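PDB 4EXR: putative lipoprotein from Clostridium difficile, which is of unknown function but carries two PepSY (peptidase propeptide and YPEB) domains and is probably a lipoprotein tethered to the membrane. Local coordinates for residues L53-D58 and F62-E67; K125-I130 and N154-K159; W134-D139 and T143-R148. One frame throughout, in Å; residues are numbered along the deposited sequence. Where two conformers were deposited one is given.

The three contacts lie in one antiparallel sheet, and each half of the chain supplies four of its strands. Contact 1 is a hairpin of the first PepSY range, and contact 3 is a hairpin in the second range. Strands 49-58 and 130-139 adjoin, so contacts 1 and 3 touch in mid-sheet, with centres about 12 Å apart. Two sheet bonds, L53 O to L136 N and L55 N to W134 O, probably join the halves there. Contact 2 sets Q127, just after helix 116-126, on strand 154-161, with its centre about 19 Å from that of contact 1. Contact 1 comes first along the chain; contact 3 is nested within the loop closed by contact 2.

Contact 1 (L53-D58 and F62-E67); sequences LSLERD and FVYTVE
S54 and T65 form a hydrogen-bonded pair between antiparallel segments 53-58 and 62-67, whose axes approach to 4.7 Å at 160°. Both backbone bonds are made, and T65 N meets S54 O at 2.9 Å. E56-V63 is the next such pair. The non-hydrogen-bonded pairs L53-V66, L55-Y64 and R57-F62 put their side chains on one face.

On that face L55 CD1 makes a CH-pi contact over the Y64 ring, 4.1 Å from its centroid and displaced toward the rim. With CG anti to the backbone N (chi1 176°) and a turn at chi2 (58°), CD1 swings back to the partner strand. It also lies 3.4 Å from V63 O. L53 is built alike. Its side chain lies beside V66, and L53 CD1 touches V66 CG2 at 3.6 Å. R57 uses its aliphatic start, with CB 3.9 Å from CE2 of F62.

The face of S54, E56, V63 and T65 is wetter. One water donates to V63 O at 2.8 Å and to S54 OG, and is bonded to T65 OG1 at 2.6 Å. A second water takes a bond from S54 OG and donates to T65 O and E67 OE2. V63 O and T65 O thus each accept one strand bond and one water bond.

Helix 34-44 lies against the leucine and tyrosine face through Y34, A37 and F41. Y64 OH is hydrogen-bonded to V32 O, and the F62 ring meets F30 edge-to-face. This hairpin of the first PepSY range is flanked in the sheet by strand 73-80 beside 61-69 and by strand 130-139 beside 49-58.

Contact 2 (K125-I130 and N154-K159); sequences KEQNGI and NEYDIK
Q127 and Y156 are the nearest residues of the two backbones, and their CA atoms are still 8.0 Å apart. Segment 125-130 covers the link from helix 116-126 to strand 130-139, while 154-159 is a strand. In the alpha/beta PepSY fold of the second range, this link packs on the sheet. Q127, just after helix 116-126, lies against strand 154-161, and the chain then returns to the sheet as strand 130-139. Side chains make the contact.

Q127 does most of the work. It points toward the strand, and Y156 and I158 point back at it. CG is anti to the backbone N (chi1 175°), and the chain then bends at chi2 (58°). The bend lays the amide flat on the Y156 ring. The two planes are only 2° apart, which makes this an amide-on-ring stack. Q127 OE1 lies 3.8 Å above the ring plane, over its centre. Q127 NE2 is 3.9 Å from Y156 CE1. Q127 CG covers the CB end of the same face and is 4.2 Å from the Y156 ring centroid, a CH-pi contact. Two residues further along the strand, I158 CD1 meets Q127 CB at 3.8 Å.

Beside the contact, E126 and I158 both touch V170 of strand 167-172, and Y156 touches K172. D157 points elsewhere and forms a salt bridge with R148 of strand 142-151.

The stacked amide is also held in rotation from within the loop: Q127 NE2 donates to a lone pair of N128 O at 3.0 Å, with the acceptor close to the amide plane.

Contact 3 (W134-D139 and T143-R148); sequences WSLDKD and TFYKIR. With NA (sodium ion), chain B.
W134 and Y145 meet as an offset edge-to-face pair. The edge of Y145 is turned to the face of the W134 six-membered ring, with centroids 5.6 Å apart and planes at 72°. L136 CD2 stands over the centre of a Y145 face, 3.5 Å from the centroid, a close CH-pi contact. W134 CB packs on I147 CD1 at 3.5 Å. On the other side of the sheet the F144 ring lies against D137: its CZ is 3.8 Å from D137 CB, and D137 O sits over one face, near the rim. F144 CG stands between its backbone N and carbonyl carbon (chi1 53°), which turns the ring back over the partner strand.

Backbone bonds pair S135 with K146 and D137 with F144. They make an antiparallel hairpin, which abuts strand 49-58 of the first PepSY range and has helix 116-126 against its Y145 and I147 side. Y145 OH is hydrogen-bonded to M114 O.

A water donates to K146 O at 2.7 Å and is bonded to S135 OG. D137 OD1 takes a weak bond from K138 N and binds the sodium ion at 2.3 Å. Two waters, V51 O and D52 OD1 complete the sodium site.

Contact 1 (L53-D58 and F62-E67)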
# COMPACT_ATOMS: atom_id res chain seq x y z
N LEU A 53 13.17 -6.87 7.06
CA LEU A 53 13.28 -5.70 7.92
C LEU A 53 14.40 -4.85 7.36
O LEU A 53 15.44 -5.37 6.96
CB LEU A 53 13.62 -6.12 9.35
CG LEU A 53 13.92 -4.99 10.34
CD1 LEU A 53 12.71 -4.13 10.56
CD2 LEU A 53 14.40 -5.55 11.66
N SER A 54 14.19 -3.54 7.29
CA SER A 54 15.25 -2.67 6.79
C SER A 54 15.17 -1.29 7.41
O SER A 54 14.14 -0.90 7.95
CB SER A 54 15.21 -2.56 5.27
OG SER A 54 14.06 -1.84 4.85
N LEU A 55 16.28 -0.56 7.34
CA LEU A 55 16.33 0.82 7.75
C LEU A 55 16.97 1.60 6.62
O LEU A 55 18.04 1.24 6.13
CB LEU A 55 17.17 0.96 9.02
CG LEU A 55 17.38 2.41 9.53
CD1 LEU A 55 16.05 3.11 9.80
CD2 LEU A 55 18.25 2.38 10.76
N GLU A 56 16.30 2.66 6.18
CA GLU A 56 16.85 3.51 5.13
C GLU A 56 16.42 4.95 5.35
O GLU A 56 15.51 5.23 6.13
CB GLU A 56 16.37 3.03 3.76
CG GLU A 56 14.88 3.23 3.55
CD GLU A 56 14.34 2.36 2.43
OE1 GLU A 56 15.15 1.77 1.68
OE2 GLU A 56 13.10 2.26 2.30
N ARG A 57 17.10 5.86 4.66
CA ARG A 57 16.75 7.27 4.68
C ARG A 57 15.64 7.52 3.66
O ARG A 57 15.69 7.00 2.55
CB ARG A 57 17.98 8.11 4.33
CG ARG A 57 17.79 9.63 4.40
CD ARG A 57 19.12 10.35 4.20
NE ARG A 57 19.03 11.80 4.37
CZ ARG A 57 19.02 12.68 3.37
NH1 ARG A 57 19.11 12.26 2.12
NH2 ARG A 57 18.94 13.98 3.62
N ASP A 58 14.64 8.30 4.05
CA ASP A 58 13.60 8.72 3.12
C ASP A 58 13.42 10.22 3.28
O ASP A 58 12.75 10.67 4.21
CB ASP A 58 12.29 7.98 3.39
CG ASP A 58 11.25 8.20 2.29
OD1 ASP A 58 11.27 9.26 1.62
OD2 ASP A 58 10.41 7.30 2.08
N PHE A 62 14.42 8.88 8.84
CA PHE A 62 14.92 7.52 8.75
C PHE A 62 13.77 6.61 9.09
O PHE A 62 12.99 6.87 10.02
CB PHE A 62 16.13 7.29 9.65
CG PHE A 62 17.31 8.13 9.26
CD1 PHE A 62 17.45 9.42 9.76
CD2 PHE A 62 18.26 7.66 8.36
CE1 PHE A 62 18.53 10.21 9.39
CE2 PHE A 62 19.35 8.45 7.99
CZ PHE A 62 19.47 9.73 8.50
N VAL A 63 13.64 5.54 8.31
CA VAL A 63 12.41 4.76 8.32
C VAL A 63 12.73 3.27 8.36
O VAL A 63 13.50 2.78 7.53
CB VAL A 63 11.56 5.09 7.06
CG1 VAL A 63 10.31 4.21 6.98
CG2 VAL A 63 11.19 6.58 7.03
N TYR A 64 12.16 2.58 9.34
CA TYR A 64 12.15 1.12 9.37
C TYR A 64 11.02 0.63 8.50
O TYR A 64 9.90 1.14 8.59
CB TYR A 64 11.88 0.61 10.78
CG TYR A 64 13.00 0.80 11.77
CD1 TYR A 64 14.18 0.05 11.69
CD2 TYR A 64 12.87 1.70 12.83
CE1 TYR A 64 15.20 0.23 12.62
CE2 TYR A 64 13.88 1.88 13.76
CZ TYR A 64 15.04 1.15 13.65
OH TYR A 64 16.03 1.35 14.59
N THR A 65 11.30 -0.36 7.66
CA THR A 65 10.22 -1.05 6.95
C THR A 65 10.23 -2.47 7.47
O THR A 65 11.26 -3.12 7.45
CB THR A 65 10.45 -1.02 5.42
OG1 THR A 65 10.52 0.34 4.98
CG2 THR A 65 9.31 -1.76 4.66
N VAL A 66 9.08 -2.92 7.98
CA VAL A 66 8.95 -4.27 8.52
C VAL A 66 7.89 -4.97 7.68
O VAL A 66 6.78 -4.45 7.51
CB VAL A 66 8.47 -4.26 9.98
CG1 VAL A 66 8.59 -5.68 10.59
CG2 VAL A 66 9.26 -3.25 10.82
N GLU A 67 8.23 -6.14 7.14
CA GLU A 67 7.29 -6.87 6.31
C GLU A 67 7.12 -8.27 6.85
O GLU A 67 8.08 -8.89 7.29
CB GLU A 67 7.77 -6.92 4.86
CG GLU A 67 7.98 -5.50 4.28
CD GLU A 67 8.66 -5.49 2.92
OE1 GLU A 67 7.97 -5.72 1.90
OE2 GLU A 67 9.88 -5.22 2.87
O HOH W 1 12.03 -4.41 4.53
O HOH W 2 12.98 1.19 5.32

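Contact 2 (K125-I130 and N154-K159)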
# COMPACT_ATOMS: atom_id res chain seq x y z
N LYS A 125 34.74 -2.99 7.95
CA LYS A 125 36.10 -3.51 8.00
C LYS A 125 36.40 -4.35 6.77
O LYS A 125 37.56 -4.60 6.45
CB LYS A 125 36.32 -4.33 9.27
CG LYS A 125 36.13 -3.55 10.56
CD LYS A 125 37.23 -3.85 11.56
CE LYS A 125 37.23 -5.30 11.99
NZ LYS A 125 38.40 -5.58 12.87
N GLU A 126 35.35 -4.80 6.10
CA GLU A 126 35.51 -5.57 4.87
C GLU A 126 35.59 -4.63 3.67
O GLU A 126 36.24 -4.93 2.66
CB GLU A 126 34.33 -6.54 4.69
CG GLU A 126 34.48 -7.48 3.51
CD GLU A 126 35.60 -8.48 3.71
OE1 GLU A 126 35.94 -8.78 4.88
OE2 GLU A 126 36.15 -8.97 2.70
N GLN A 127 34.93 -3.49 3.79
CA GLN A 127 34.78 -2.56 2.69
C GLN A 127 34.48 -1.18 3.25
O GLN A 127 33.36 -0.92 3.67
CB GLN A 127 33.64 -3.01 1.78
CG GLN A 127 33.31 -2.03 0.66
CD GLN A 127 34.51 -1.76 -0.24
OE1 GLN A 127 35.05 -2.67 -0.87
NE2 GLN A 127 34.93 -0.50 -0.30
N ASN A 128 35.48 -0.30 3.28
CA ASN A 128 35.24 1.04 3.81
C ASN A 128 34.29 1.84 2.93
O ASN A 128 33.99 1.46 1.80
CB ASN A 128 36.55 1.81 4.05
CG ASN A 128 36.37 2.95 5.06
OD1 ASN A 128 35.44 2.94 5.87
ND2 ASN A 128 37.27 3.93 5.01
N GLY A 129 33.78 2.94 3.48
CA GLY A 129 32.85 3.78 2.76
C GLY A 129 31.79 4.29 3.71
O GLY A 129 32.02 4.36 4.91
N ILE A 130 30.64 4.62 3.15
CA ILE A 130 29.51 5.15 3.91
C ILE A 130 28.33 4.18 3.85
O ILE A 130 27.90 3.78 2.77
CB ILE A 130 29.05 6.50 3.33
CG1 ILE A 130 30.20 7.51 3.31
CG2 ILE A 130 27.86 7.04 4.09
CD1 ILE A 130 30.81 7.77 4.67
N ASN A 154 31.16 3.51 -6.64
CA ASN A 154 30.56 2.19 -6.53
C ASN A 154 29.72 1.91 -5.28
O ASN A 154 29.98 2.46 -4.20
CB ASN A 154 31.66 1.12 -6.65
CG ASN A 154 32.46 1.25 -7.93
OD1 ASN A 154 31.90 1.25 -9.02
ND2 ASN A 154 33.77 1.38 -7.79
N GLU A 155 28.71 1.05 -5.44
CA GLU A 155 27.86 0.60 -4.35
C GLU A 155 28.14 -0.87 -4.05
O GLU A 155 28.27 -1.69 -4.97
CB GLU A 155 26.39 0.78 -4.71
N TYR A 156 28.25 -1.21 -2.77
CA TYR A 156 28.59 -2.56 -2.35
C TYR A 156 27.54 -3.07 -1.38
O TYR A 156 27.09 -2.34 -0.49
CB TYR A 156 29.96 -2.59 -1.65
CG TYR A 156 31.12 -2.20 -2.54
CD1 TYR A 156 31.52 -0.87 -2.64
CD2 TYR A 156 31.81 -3.15 -3.29
CE1 TYR A 156 32.58 -0.51 -3.45
CE2 TYR A 156 32.87 -2.79 -4.11
CZ TYR A 156 33.25 -1.46 -4.19
OH TYR A 156 34.30 -1.09 -5.00
N ASP A 157 27.13 -4.32 -1.58
CA ASP A 157 26.29 -5.01 -0.61
C ASP A 157 27.15 -6.05 0.11
O ASP A 157 27.77 -6.91 -0.53
CB ASP A 157 25.09 -5.68 -1.29
CG ASP A 157 24.03 -4.67 -1.72
OD1 ASP A 157 23.85 -3.64 -1.03
OD2 ASP A 157 23.36 -4.92 -2.74
N ILE A 158 27.22 -5.94 1.43
CA ILE A 158 27.99 -6.86 2.24
C ILE A 158 26.99 -7.67 3.06
O ILE A 158 26.19 -7.10 3.79
CB ILE A 158 28.91 -6.12 3.23
CG1 ILE A 158 29.68 -4.99 2.55
CG2 ILE A 158 29.85 -7.12 3.93
CD1 ILE A 158 30.71 -5.44 1.55
N LYS A 159 27.05 -9.00 2.95
CA LYS A 159 26.18 -9.85 3.75
C LYS A 159 26.95 -10.41 4.93
O LYS A 159 28.02 -11.00 4.77
CB LYS A 159 25.57 -10.95 2.88
CG LYS A 159 24.75 -10.37 1.73
CD LYS A 159 24.09 -11.43 0.87
CE LYS A 159 23.21 -10.75 -0.18
NZ LYS A 159 22.58 -11.72 -1.11

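Contact 3 (W134-D139 and T143-R148)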
# COMPACT_ATOMS: atom_id res chain seq x y z
N TRP A 134 20.61 -0.73 5.71
CA TRP A 134 20.82 -2.11 6.12
C TRP A 134 19.48 -2.83 6.08
O TRP A 134 18.42 -2.22 6.19
CB TRP A 134 21.52 -2.25 7.48
CG TRP A 134 20.77 -1.76 8.70
CD1 TRP A 134 21.02 -0.61 9.41
CD2 TRP A 134 19.68 -2.42 9.37
NE1 TRP A 134 20.15 -0.52 10.47
CE2 TRP A 134 19.32 -1.61 10.47
CE3 TRP A 134 18.98 -3.62 9.15
CZ2 TRP A 134 18.29 -1.95 11.33
CZ3 TRP A 134 17.97 -3.95 10.02
CH2 TRP A 134 17.63 -3.12 11.09
N SER A 135 19.55 -4.14 5.87
CA SER A 135 18.37 -4.97 5.94
C SER A 135 18.72 -6.32 6.54
O SER A 135 19.89 -6.67 6.68
CB SER A 135 17.71 -5.11 4.56
OG SER A 135 18.62 -5.57 3.58
N LEU A 136 17.69 -7.04 6.95
CA LEU A 136 17.83 -8.40 7.40
C LEU A 136 17.04 -9.23 6.41
O LEU A 136 15.91 -8.87 6.07
CB LEU A 136 17.26 -8.56 8.81
CG LEU A 136 18.23 -8.12 9.90
CD1 LEU A 136 17.47 -7.75 11.16
CD2 LEU A 136 19.24 -9.24 10.17
N ASP A 137 17.63 -10.32 5.95
CA ASP A 137 17.02 -11.17 4.94
C ASP A 137 17.47 -12.61 5.21
O ASP A 137 18.38 -12.84 6.02
CB ASP A 137 17.47 -10.73 3.55
CG ASP A 137 16.55 -11.25 2.43
OD1 ASP A 137 15.48 -11.85 2.71
OD2 ASP A 137 16.90 -11.05 1.24
N LYS A 138 16.82 -13.57 4.57
CA LYS A 138 17.21 -14.96 4.74
C LYS A 138 17.26 -15.66 3.40
O LYS A 138 16.36 -15.53 2.57
CB LYS A 138 16.22 -15.69 5.66
CG LYS A 138 16.55 -17.19 5.82
CD LYS A 138 15.49 -17.94 6.62
CE LYS A 138 14.27 -18.26 5.77
NZ LYS A 138 13.21 -18.95 6.56
N ASP A 139 18.34 -16.40 3.18
CA ASP A 139 18.42 -17.33 2.05
C ASP A 139 19.20 -18.55 2.51
O ASP A 139 20.09 -18.42 3.35
CB ASP A 139 19.09 -16.66 0.85
CG ASP A 139 18.99 -17.50 -0.42
OD1 ASP A 139 18.10 -18.38 -0.49
OD2 ASP A 139 19.80 -17.28 -1.35
N THR A 143 19.99 -16.36 8.10
CA THR A 143 19.52 -14.98 8.24
C THR A 143 20.75 -14.09 8.35
O THR A 143 21.61 -14.28 9.21
CB THR A 143 18.60 -14.81 9.46
OG1 THR A 143 17.43 -15.63 9.28
CG2 THR A 143 18.16 -13.34 9.63
N PHE A 144 20.84 -13.12 7.45
CA PHE A 144 22.00 -12.26 7.41
C PHE A 144 21.60 -10.79 7.39
O PHE A 144 20.50 -10.43 6.95
CB PHE A 144 22.86 -12.59 6.18
CG PHE A 144 22.09 -12.58 4.88
CD1 PHE A 144 21.91 -11.40 4.18
CD2 PHE A 144 21.54 -13.74 4.37
CE1 PHE A 144 21.19 -11.38 3.00
CE2 PHE A 144 20.83 -13.73 3.19
CZ PHE A 144 20.65 -12.55 2.50
N TYR A 145 22.49 -9.94 7.89
CA TYR A 145 22.39 -8.52 7.63
C TYR A 145 22.96 -8.27 6.24
O TYR A 145 23.97 -8.86 5.87
CB TYR A 145 23.19 -7.71 8.64
CG TYR A 145 22.52 -7.49 9.98
CD1 TYR A 145 21.60 -6.46 10.16
CD2 TYR A 145 22.84 -8.28 11.08
CE1 TYR A 145 20.99 -6.25 11.38
CE2 TYR A 145 22.24 -8.07 12.32
CZ TYR A 145 21.32 -7.05 12.46
OH TYR A 145 20.72 -6.84 13.68
N LYS A 146 22.30 -7.42 5.47
CA LYS A 146 22.84 -7.00 4.19
C LYS A 146 23.11 -5.50 4.33
O LYS A 146 22.18 -4.72 4.48
CB LYS A 146 21.81 -7.24 3.09
CG LYS A 146 22.25 -6.81 1.69
CD LYS A 146 21.07 -6.97 0.75
CE LYS A 146 21.46 -6.81 -0.70
NZ LYS A 146 20.28 -7.07 -1.58
N ILE A 147 24.38 -5.13 4.33
CA ILE A 147 24.78 -3.74 4.55
C ILE A 147 25.14 -3.08 3.23
O ILE A 147 26.00 -3.58 2.49
CB ILE A 147 25.99 -3.63 5.52
CG1 ILE A 147 25.75 -4.49 6.78
CG2 ILE A 147 26.30 -2.17 5.85
CD1 ILE A 147 24.52 -4.10 7.58
N ARG A 148 24.48 -1.97 2.92
CA ARG A 148 24.77 -1.23 1.69
C ARG A 148 25.79 -0.12 1.99
O ARG A 148 25.55 0.74 2.83
CB ARG A 148 23.48 -0.64 1.11
CG ARG A 148 23.71 0.45 0.07
CD ARG A 148 24.36 -0.11 -1.18
NE ARG A 148 23.50 -1.10 -1.83
CZ ARG A 148 22.91 -0.93 -3.01
NH1 ARG A 148 23.08 0.20 -3.69
NH2 ARG A 148 22.14 -1.89 -3.51
NA NA B . 13.19 -11.81 3.16
O HOH W 3 20.53 -3.56 2.65
O HOH W 4 11.24 -11.93 1.83
O HOH W 5 13.39 -14.03 3.89